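Local coordinates for protein lysine/ornithine decarboxylase (Vibrio vulnificus, PDB 2PLJ) that catalyses the pyridoxal-phosphate-dependent decarboxylation of lysine and ornithine, and is captured here with the amine product putrescine joined to its cofactor, at residues V166-F174 against F187-I198; Y225-M236 against T249-P257. All coordinates share one frame; numbering follows the deposited sequence.

Contacts 1 and 2 each set a helix against a strand of the barrel wall, and in each the strand side also reaches the ligand: R171 at the end of one strand, G254 and G255 in the turn after the other. Both are buried, and both strands belong to the same parallel sheet, with strand 207-212 between them. Contact 1 sets strand 167-171 against helix 191-198, contact 2 helix 225-236 against strand 249-251; they meet where F174 packs on A228 and T231. Their polar ends differ. Contact 1 has a backbone bridge, with G188 bonded to the second subunit, and R171 touching the cofactor adduct, whereas contact 2, touched by no other chain, ends in a glycine-rich turn at the cofactor phosphate.

Contact 1: V166-F174 against F187-I198; sequences VELLVRLSF and FGCSPEQALVII
R171 reaches F187 by swinging CG to the side opposite its own N (chi1 176°) and extending as far as NE, which carries its guanidinium across F187, whose CB sits over the centre of one face, 3.5 Å from R171 CZ. The near side of the phenyl ring, at F187 CD2, stays by R171 NH1 (3.7 Å), with the two planes 52° apart. V170 has CG1 likewise opposite the backbone N (chi1 -178°), and this splits its methyls between two neighbourhoods: CG1 faces C189 SG and A194 CB, while CG2 meets I197 CG2 and I198 CG1, each at 4.0 Å. L172 points its CB away from 187-198, yet its CD1 still rests 3.9 Å from A194 CB.

Around L172 the two backbones join in a single bridge, to C189. C189 N donates to R171 O at 2.8 Å, and S173 N to C189 O at 2.9 Å. G188 CA comes 3.2 Å from R171 O in a CA-H...O contact, and the bare glycine lets the chains lie this close. S190 and Q193 then form a capping box that starts the helix.

A water accepts from R171 NH2 and donates to F187 O, while G188 O bonds R312 of the second subunit. R171 also touches the bound cofactor adduct, so this pairing of apolar cover with a water-held terminal nitrogen probably helps set its guanidinium at the active site.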
loop_
_atom_site.group_PDB
_atom_site.type_symbol
_atom_site.label_atom_id
_atom_site.label_comp_id
_atom_site.label_asym_id
_atom_site.label_seq_id
_atom_site.Cartn_x
_atom_site.Cartn_y
_atom_site.Cartn_z
ATOM N N VAL A 166 24.883 20.383 -14.328
ATOM C CA VAL A 166 23.424 20.402 -14.212
ATOM C C VAL A 166 22.770 21.686 -14.752
ATOM O O VAL A 166 23.411 22.750 -14.828
ATOM C CB VAL A 166 22.972 20.207 -12.719
ATOM C CG1 VAL A 166 23.544 18.893 -12.128
ATOM C CG2 VAL A 166 23.330 21.428 -11.871
ATOM N N GLU A 167 21.487 21.583 -15.104
ATOM C CA GLU A 167 20.647 22.773 -15.251
ATOM C C GLU A 167 19.353 22.509 -14.481
ATOM O O GLU A 167 18.853 21.390 -14.471
ATOM C CB GLU A 167 20.362 23.121 -16.715
ATOM C CG GLU A 167 19.781 21.974 -17.537
ATOM C CD GLU A 167 19.553 22.321 -19.015
ATOM O OE1 GLU A 167 19.887 23.449 -19.435
ATOM O OE2 GLU A 167 19.059 21.447 -19.758
ATOM N N LEU A 168 18.844 23.536 -13.814
ATOM C CA LEU A 168 17.753 23.333 -12.846
ATOM C C LEU A 168 16.434 23.985 -13.281
ATOM O O LEU A 168 16.418 25.102 -13.839
ATOM C CB LEU A 168 18.169 23.935 -11.492
ATOM C CG LEU A 168 19.489 23.415 -10.890
ATOM C CD1 LEU A 168 19.735 24.108 -9.576
ATOM C CD2 LEU A 168 19.408 21.888 -10.725
ATOM N N LEU A 169 15.333 23.298 -12.985
ATOM C CA LEU A 169 13.997 23.886 -13.063
ATOM C C LEU A 169 13.613 24.308 -11.652
ATOM O O LEU A 169 13.760 23.512 -10.701
ATOM C CB LEU A 169 12.972 22.869 -13.596
ATOM C CG LEU A 169 13.154 22.449 -15.061
ATOM C CD1 LEU A 169 12.321 21.173 -15.372
ATOM C CD2 LEU A 169 12.806 23.593 -16.008
ATOM N N VAL A 170 13.099 25.531 -11.511
ATOM C CA VAL A 170 12.654 26.020 -10.205
ATOM C C VAL A 170 11.151 25.819 -10.132
ATOM O O VAL A 170 10.425 26.338 -10.973
ATOM C CB VAL A 170 12.991 27.529 -9.979
ATOM C CG1 VAL A 170 12.531 27.926 -8.583
ATOM C CG2 VAL A 170 14.500 27.753 -10.144
ATOM N N ARG A 171 10.700 25.026 -9.157
ATOM C CA ARG A 171 9.306 24.638 -9.088
ATOM C C ARG A 171 8.562 25.636 -8.202
ATOM O O ARG A 171 8.973 25.872 -7.054
ATOM C CB ARG A 171 9.148 23.225 -8.512
ATOM C CG ARG A 171 7.660 22.854 -8.352
ATOM C CD ARG A 171 7.515 21.367 -8.115
ATOM N NE ARG A 171 6.151 21.028 -7.728
ATOM C CZ ARG A 171 5.723 19.787 -7.448
ATOM N NH1 ARG A 171 6.522 18.727 -7.586
ATOM N NH2 ARG A 171 4.459 19.601 -7.040
ATOM N N LEU A 172 7.498 26.201 -8.753
ATOM C CA LEU A 172 6.627 27.149 -8.028
ATOM C C LEU A 172 5.347 26.457 -7.575
ATOM O O LEU A 172 4.888 25.502 -8.212
ATOM C CB LEU A 172 6.264 28.351 -8.912
ATOM C CG LEU A 172 7.320 29.444 -9.099
ATOM C CD1 LEU A 172 8.491 28.925 -9.909
ATOM C CD2 LEU A 172 6.760 30.713 -9.735
ATOM N N SER A 173 4.777 26.954 -6.482
ATOM C CA SER A 173 3.394 26.634 -6.131
ATOM C C SER A 173 2.619 27.934 -5.891
ATOM O O SER A 173 3.199 28.966 -5.549
ATOM C CB SER A 173 3.327 25.689 -4.924
ATOM O OG SER A 173 3.597 26.374 -3.716
ATOM N N PHE A 174 1.305 27.882 -6.059
ATOM C CA PHE A 174 0.492 29.087 -6.035
ATOM C C PHE A 174 -0.555 29.052 -4.927
ATOM O O PHE A 174 -0.948 30.103 -4.461
ATOM C CB PHE A 174 -0.161 29.305 -7.403
ATOM C CG PHE A 174 0.772 29.033 -8.538
ATOM C CD1 PHE A 174 0.913 27.736 -9.025
ATOM C CD2 PHE A 174 1.575 30.054 -9.061
ATOM C CE1 PHE A 174 1.825 27.465 -10.040
ATOM C CE2 PHE A 174 2.473 29.787 -10.088
ATOM C CZ PHE A 174 2.599 28.498 -10.572
ATOM N N PHE A 187 5.222 20.810 -2.217
ATOM C CA PHE A 187 6.372 21.287 -3.003
ATOM C C PHE A 187 6.068 22.597 -3.709
ATOM O O PHE A 187 4.898 22.976 -3.891
ATOM C CB PHE A 187 6.763 20.301 -4.097
ATOM C CG PHE A 187 7.106 18.923 -3.604
ATOM C CD1 PHE A 187 8.234 18.695 -2.806
ATOM C CD2 PHE A 187 6.337 17.841 -4.028
ATOM C CE1 PHE A 187 8.548 17.384 -2.379
ATOM C CE2 PHE A 187 6.640 16.520 -3.600
ATOM C CZ PHE A 187 7.741 16.297 -2.793
ATOM N N GLY A 188 7.135 23.278 -4.112
ATOM C CA GLY A 188 7.008 24.488 -4.912
ATOM C C GLY A 188 7.135 25.744 -4.066
ATOM O O GLY A 188 6.581 25.816 -2.959
ATOM N N CYS A 189 7.889 26.718 -4.575
ATOM C CA CYS A 189 8.101 27.971 -3.822
ATOM C C CYS A 189 7.195 29.079 -4.342
ATOM O O CYS A 189 6.538 28.930 -5.378
ATOM C CB CYS A 189 9.564 28.412 -3.903
ATOM S SG CYS A 189 10.085 28.778 -5.561
ATOM N N SER A 190 7.179 30.207 -3.633
ATOM C CA SER A 190 6.433 31.371 -4.089
ATOM C C SER A 190 7.191 32.039 -5.236
ATOM O O SER A 190 8.408 31.873 -5.359
ATOM C CB SER A 190 6.259 32.391 -2.940
ATOM O OG SER A 190 7.504 32.942 -2.558
ATOM N N PRO A 191 6.491 32.857 -6.042
ATOM C CA PRO A 191 7.155 33.688 -7.054
ATOM C C PRO A 191 8.324 34.539 -6.480
ATOM O O PRO A 191 9.398 34.603 -7.090
ATOM C CB PRO A 191 6.013 34.585 -7.558
ATOM C CG PRO A 191 4.798 33.734 -7.390
ATOM C CD PRO A 191 5.024 33.014 -6.090
ATOM N N GLU A 192 8.122 35.171 -5.317
ATOM C CA GLU A 192 9.200 35.938 -4.674
ATOM C C GLU A 192 10.412 35.049 -4.317
ATOM O O GLU A 192 11.564 35.434 -4.561
ATOM C CB GLU A 192 8.676 36.670 -3.429
ATOM C CG GLU A 192 9.711 37.554 -2.767
ATOM C CD GLU A 192 9.171 38.331 -1.575
ATOM O OE1 GLU A 192 8.100 37.952 -1.045
ATOM O OE2 GLU A 192 9.818 39.326 -1.167
ATOM N N GLN A 193 10.135 33.868 -3.748
ATOM C CA GLN A 193 11.179 32.901 -3.397
ATOM C C GLN A 193 11.892 32.406 -4.657
ATOM O O GLN A 193 13.097 32.139 -4.628
ATOM C CB GLN A 193 10.608 31.700 -2.618
ATOM C CG GLN A 193 10.163 32.037 -1.188
ATOM C CD GLN A 193 9.364 30.925 -0.487
ATOM O OE1 GLN A 193 8.699 30.076 -1.115
ATOM N NE2 GLN A 193 9.419 30.940 0.842
ATOM N N ALA A 194 11.136 32.248 -5.744
ATOM C CA ALA A 194 11.712 31.779 -7.005
ATOM C C ALA A 194 12.784 32.764 -7.493
ATOM O O ALA A 194 13.868 32.343 -7.907
ATOM C CB ALA A 194 10.644 31.589 -8.044
ATOM N N LEU A 195 12.482 34.062 -7.425
ATOM C CA LEU A 195 13.450 35.096 -7.822
ATOM C C LEU A 195 14.709 35.041 -6.947
ATOM O O LEU A 195 15.823 35.124 -7.466
ATOM C CB LEU A 195 12.794 36.491 -7.864
ATOM C CG LEU A 195 11.764 36.586 -9.006
ATOM C CD1 LEU A 195 10.796 37.754 -8.830
ATOM C CD2 LEU A 195 12.448 36.653 -10.369
ATOM N N VAL A 196 14.527 34.825 -5.641
ATOM C CA VAL A 196 15.660 34.690 -4.705
ATOM C C VAL A 196 16.513 33.466 -5.065
ATOM O O VAL A 196 17.740 33.538 -5.112
ATOM C CB VAL A 196 15.199 34.630 -3.219
ATOM C CG1 VAL A 196 16.380 34.418 -2.296
ATOM C CG2 VAL A 196 14.466 35.930 -2.808
ATOM N N ILE A 197 15.853 32.346 -5.370
ATOM C CA ILE A 197 16.578 31.153 -5.796
ATOM C C ILE A 197 17.367 31.410 -7.092
ATOM O O ILE A 197 18.532 31.001 -7.225
ATOM C CB ILE A 197 15.612 29.951 -5.959
ATOM C CG1 ILE A 197 15.119 29.493 -4.579
ATOM C CG2 ILE A 197 16.307 28.793 -6.673
ATOM C CD1 ILE A 197 13.907 28.540 -4.625
ATOM N N ILE A 198 16.750 32.118 -8.029
ATOM C CA ILE A 198 17.356 32.342 -9.347
ATOM C C ILE A 198 18.562 33.308 -9.214
ATOM O O ILE A 198 19.642 33.068 -9.780
ATOM C CB ILE A 198 16.311 32.800 -10.384
ATOM C CG1 ILE A 198 15.327 31.645 -10.692
ATOM C CG2 ILE A 198 16.984 33.274 -11.690
ATOM C CD1 ILE A 198 14.083 32.063 -11.417
HETATM O O HOH W 1 2.886 21.793 -5.721
#

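Contact 2: Y225-M236 against T249-P257; sequences YVEAIHTCRHVM and TLDIGGGFP. With P3T ((4-{[(4-aminobutyl)amino]methyl}-5-hydroxy-6-methylpyridin-3-yl)methyl dihydrogen phosphate), chain D.
Y225 and F256 lie with their ring planes nearly parallel, 9° apart, but displaced along one another, with little overlap, the ring centroids 5.4 Å apart. What covers one face of F256 is the phenol oxygen: Y225 OH stands 4.1 Å above the plane of the F256 ring, offset toward the rim. The edge of the Y225 ring is taken by backbone, with I252 O and G254 O both near its plane. Y225 OH donates to G254 O at 2.6 Å, approaching from 28° outside the carbonyl plane. This bond ties the helix to the turn that follows the strand. The carbonyl carbon of G255 also lies close, G255 C being 3.1 Å from Y225 OH.

Further along the helix the contact becomes apolar. I229 meets I252 CG2 through CG1 at 4.1 Å, its side chain running aslant that of I252. C232 CB sits 3.7 Å from L250 CD1. M236, extended beyond CG, lays its CE 3.3 Å from T249 O at the start of the strand.

D251 OD1 accepts from G253 N in an Asx turn, which shapes the chain as it leaves the strand. From the next residues, G255 N donates to phosphate oxygen OAE of the ligand at 2.9 Å with an almost straight bond of 168°, and G254 CA lies 3.6 Å from the same OAE. Helix 223-241 and strand 249-251 complete a beta-alpha-beta unit begun by strand 207-212, and the turn after the strand contributes the G255 N bond to the phosphate, as in the glycine-rich loop of the pyridoxal-phosphate barrel decarboxylases.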
loop_
_atom_site.group_PDB
_atom_site.type_symbol
_atom_site.label_atom_id
_atom_site.label_comp_id
_atom_site.label_asym_id
_atom_site.label_seq_id
_atom_site.Cartn_x
_atom_site.Cartn_y
_atom_site.Cartn_z
ATOM N N TYR A 225 -4.036 25.567 -14.673
ATOM C CA TYR A 225 -2.882 25.689 -15.571
ATOM C C TYR A 225 -2.694 27.109 -16.082
ATOM O O TYR A 225 -1.572 27.649 -16.092
ATOM C CB TYR A 225 -2.998 24.734 -16.756
ATOM C CG TYR A 225 -2.966 23.264 -16.361
ATOM C CD1 TYR A 225 -1.764 22.540 -16.337
ATOM C CD2 TYR A 225 -4.147 22.600 -16.006
ATOM C CE1 TYR A 225 -1.723 21.154 -15.965
ATOM C CE2 TYR A 225 -4.134 21.226 -15.626
ATOM C CZ TYR A 225 -2.932 20.517 -15.633
ATOM O OH TYR A 225 -2.943 19.207 -15.267
ATOM N N VAL A 226 -3.792 27.701 -16.535
ATOM C CA VAL A 226 -3.746 29.061 -17.081
ATOM C C VAL A 226 -3.148 30.050 -16.064
ATOM O O VAL A 226 -2.237 30.800 -16.404
ATOM C CB VAL A 226 -5.162 29.516 -17.517
ATOM C CG1 VAL A 226 -5.135 30.955 -18.019
ATOM C CG2 VAL A 226 -5.700 28.557 -18.600
ATOM N N GLU A 227 -3.650 30.038 -14.828
ATOM C CA GLU A 227 -3.177 30.979 -13.806
ATOM C C GLU A 227 -1.702 30.761 -13.502
ATOM O O GLU A 227 -0.957 31.739 -13.332
ATOM C CB GLU A 227 -3.978 30.880 -12.503
ATOM C CG GLU A 227 -5.466 31.254 -12.582
ATOM C CD GLU A 227 -6.099 31.438 -11.194
ATOM O OE1 GLU A 227 -5.643 30.770 -10.227
ATOM O OE2 GLU A 227 -7.056 32.234 -11.072
ATOM N N ALA A 228 -1.298 29.488 -13.422
ATOM C CA ALA A 228 0.098 29.120 -13.203
ATOM C C ALA A 228 0.985 29.627 -14.334
ATOM O O ALA A 228 2.059 30.174 -14.092
ATOM C CB ALA A 228 0.244 27.584 -13.031
ATOM N N ILE A 229 0.525 29.460 -15.567
ATOM C CA ILE A 229 1.305 29.875 -16.737
ATOM C C ILE A 229 1.519 31.405 -16.749
ATOM O O ILE A 229 2.656 31.898 -16.943
ATOM C CB ILE A 229 0.670 29.366 -18.049
ATOM C CG1 ILE A 229 0.785 27.819 -18.125
ATOM C CG2 ILE A 229 1.334 30.031 -19.267
ATOM C CD1 ILE A 229 -0.152 27.154 -19.142
ATOM N N HIS A 230 0.444 32.145 -16.478
ATOM C CA HIS A 230 0.556 33.603 -16.365
ATOM C C HIS A 230 1.572 33.974 -15.284
ATOM O O HIS A 230 2.432 34.807 -15.516
ATOM C CB HIS A 230 -0.777 34.251 -16.015
ATOM C CG HIS A 230 -1.812 34.167 -17.094
ATOM N ND1 HIS A 230 -1.506 34.215 -18.438
ATOM C CD2 HIS A 230 -3.166 34.106 -17.018
ATOM C CE1 HIS A 230 -2.623 34.150 -19.145
ATOM N NE2 HIS A 230 -3.644 34.082 -18.306
ATOM N N THR A 231 1.502 33.318 -14.120
ATOM C CA THR A 231 2.428 33.656 -13.037
ATOM C C THR A 231 3.885 33.374 -13.401
ATOM O O THR A 231 4.756 34.236 -13.211
ATOM C CB THR A 231 2.019 33.004 -11.725
ATOM O OG1 THR A 231 0.783 33.603 -11.312
ATOM C CG2 THR A 231 3.062 33.280 -10.634
ATOM N N CYS A 232 4.123 32.201 -13.984
ATOM C CA CYS A 232 5.449 31.853 -14.472
ATOM C C CYS A 232 5.950 32.856 -15.511
ATOM O O CYS A 232 7.123 33.247 -15.472
ATOM C CB CYS A 232 5.468 30.424 -15.016
ATOM S SG CYS A 232 5.297 29.271 -13.644
ATOM N N ARG A 233 5.070 33.258 -16.429
ATOM C CA ARG A 233 5.428 34.247 -17.448
ATOM C C ARG A 233 5.885 35.560 -16.808
ATOM O O ARG A 233 6.883 36.146 -17.228
ATOM C CB ARG A 233 4.269 34.501 -18.410
ATOM C CG ARG A 233 4.613 35.526 -19.503
ATOM C CD ARG A 233 3.546 35.573 -20.582
ATOM N NE ARG A 233 2.207 35.689 -20.013
ATOM C CZ ARG A 233 1.657 36.842 -19.621
ATOM N NH1 ARG A 233 2.326 37.990 -19.732
ATOM N NH2 ARG A 233 0.431 36.850 -19.121
ATOM N N HIS A 234 5.150 36.005 -15.793
ATOM C CA HIS A 234 5.515 37.226 -15.076
ATOM C C HIS A 234 6.842 37.050 -14.335
ATOM O O HIS A 234 7.650 37.978 -14.300
ATOM C CB HIS A 234 4.379 37.687 -14.162
ATOM C CG HIS A 234 3.139 38.084 -14.906
ATOM N ND1 HIS A 234 3.157 38.930 -15.999
ATOM C CD2 HIS A 234 1.842 37.758 -14.708
ATOM C CE1 HIS A 234 1.925 39.086 -16.451
ATOM N NE2 HIS A 234 1.111 38.374 -15.691
ATOM N N VAL A 235 7.086 35.856 -13.785
ATOM C CA VAL A 235 8.358 35.598 -13.117
ATOM C C VAL A 235 9.505 35.668 -14.131
ATOM O O VAL A 235 10.549 36.252 -13.840
ATOM C CB VAL A 235 8.363 34.263 -12.337
ATOM C CG1 VAL A 235 9.769 33.903 -11.888
ATOM C CG2 VAL A 235 7.387 34.336 -11.140
ATOM N N MET A 236 9.307 35.086 -15.318
ATOM C CA MET A 236 10.330 35.134 -16.359
ATOM C C MET A 236 10.661 36.558 -16.760
ATOM O O MET A 236 11.827 36.890 -16.975
ATOM C CB MET A 236 9.893 34.343 -17.577
ATOM C CG MET A 236 9.899 32.875 -17.295
ATOM S SD MET A 236 9.112 31.910 -18.599
ATOM C CE MET A 236 9.954 30.345 -18.414
ATOM N N THR A 249 12.877 27.641 -20.417
ATOM C CA THR A 249 11.926 26.501 -20.341
ATOM C C THR A 249 10.812 26.742 -19.324
ATOM O O THR A 249 11.079 27.273 -18.243
ATOM C CB THR A 249 12.690 25.214 -19.953
ATOM O OG1 THR A 249 13.821 25.040 -20.823
ATOM C CG2 THR A 249 11.794 23.967 -19.971
ATOM N N LEU A 250 9.583 26.357 -19.706
ATOM C CA LEU A 250 8.455 26.226 -18.780
ATOM C C LEU A 250 7.989 24.794 -18.820
ATOM O O LEU A 250 7.686 24.272 -19.901
ATOM C CB LEU A 250 7.289 27.141 -19.181
ATOM C CG LEU A 250 6.117 27.052 -18.213
ATOM C CD1 LEU A 250 6.604 27.405 -16.778
ATOM C CD2 LEU A 250 4.970 27.976 -18.660
ATOM N N ASP A 251 7.909 24.169 -17.648
ATOM C CA ASP A 251 7.427 22.786 -17.533
ATOM C C ASP A 251 6.088 22.864 -16.787
ATOM O O ASP A 251 6.072 23.277 -15.620
ATOM C CB ASP A 251 8.483 21.997 -16.742
ATOM C CG ASP A 251 8.049 20.586 -16.367
ATOM O OD1 ASP A 251 6.860 20.214 -16.524
ATOM O OD2 ASP A 251 8.956 19.859 -15.894
ATOM N N ILE A 252 4.983 22.513 -17.455
ATOM C CA ILE A 252 3.631 22.696 -16.889
ATOM C C ILE A 252 3.099 21.500 -16.069
ATOM O O ILE A 252 1.935 21.459 -15.673
ATOM C CB ILE A 252 2.587 23.112 -17.968
ATOM C CG1 ILE A 252 2.410 21.980 -19.010
ATOM C CG2 ILE A 252 3.001 24.451 -18.635
ATOM C CD1 ILE A 252 1.193 22.157 -19.910
ATOM N N GLY A 253 3.994 20.558 -15.812
ATOM C CA GLY A 253 3.714 19.381 -14.985
ATOM C C GLY A 253 2.679 18.422 -15.557
ATOM O O GLY A 253 2.492 18.332 -16.797
ATOM N N GLY A 254 2.099 17.645 -14.646
ATOM C CA GLY A 254 1.121 16.618 -15.006
ATOM C C GLY A 254 -0.294 17.035 -14.657
ATOM O O GLY A 254 -0.617 18.227 -14.565
ATOM N N GLY A 255 -1.147 16.029 -14.476
ATOM C CA GLY A 255 -2.481 16.279 -13.882
ATOM C C GLY A 255 -3.663 16.247 -14.830
ATOM O O GLY A 255 -4.800 16.443 -14.412
ATOM N N PHE A 256 -3.399 15.998 -16.106
ATOM C CA PHE A 256 -4.452 15.929 -17.115
ATOM C C PHE A 256 -5.353 14.775 -16.726
ATOM O O PHE A 256 -4.865 13.701 -16.347
ATOM C CB PHE A 256 -3.832 15.697 -18.501
ATOM C CG PHE A 256 -2.723 16.666 -18.804
ATOM C CD1 PHE A 256 -3.011 17.996 -19.138
ATOM C CD2 PHE A 256 -1.385 16.280 -18.629
ATOM C CE1 PHE A 256 -1.961 18.906 -19.377
ATOM C CE2 PHE A 256 -0.337 17.183 -18.865
ATOM C CZ PHE A 256 -0.633 18.505 -19.241
ATOM N N PRO A 257 -6.670 15.022 -16.748
ATOM C CA PRO A 257 -7.624 14.062 -16.197
ATOM C C PRO A 257 -8.135 13.022 -17.202
ATOM O O PRO A 257 -8.134 13.249 -18.420
ATOM C CB PRO A 257 -8.780 14.976 -15.740
ATOM C CG PRO A 257 -8.833 16.037 -16.847
ATOM C CD PRO A 257 -7.328 16.279 -17.171
HETATM O OAE P3T D . -0.305 13.294 -14.861
HETATM P PAU P3T D . -0.425 12.837 -13.344
HETATM O OAF P3T D . -0.252 11.248 -13.233
HETATM O OAC P3T D . -1.673 13.317 -12.625
HETATM O OAP P3T D . 0.828 13.387 -12.480
HETATM C CAM P3T D . 2.200 12.965 -12.881
HETATM C CAS P3T D . 3.151 13.836 -12.049
HETATM C CAH P3T D . 3.892 14.747 -12.813
HETATM N NAO P3T D . 4.747 15.574 -12.210
HETATM C CAQ P3T D . 4.904 15.599 -10.891
HETATM C CAA P3T D . 5.892 16.618 -10.270
HETATM C CAR P3T D . 4.165 14.733 -10.060
HETATM O OAD P3T D . 4.359 14.775 -8.733
HETATM C CAT P3T D . 3.250 13.831 -10.645
HETATM C CAG P3T D . 2.543 12.907 -9.816
HETATM N NAN P3T D . 2.344 13.189 -8.537
HETATM C CAL P3T D . 1.661 12.321 -7.525
HETATM C CAK P3T D . 0.319 11.759 -8.023
HETATM C CAJ P3T D . -0.197 10.816 -6.891
HETATM C CAI P3T D . -1.540 10.185 -7.272
HETATM N NAB P3T D . -2.154 9.457 -6.135
#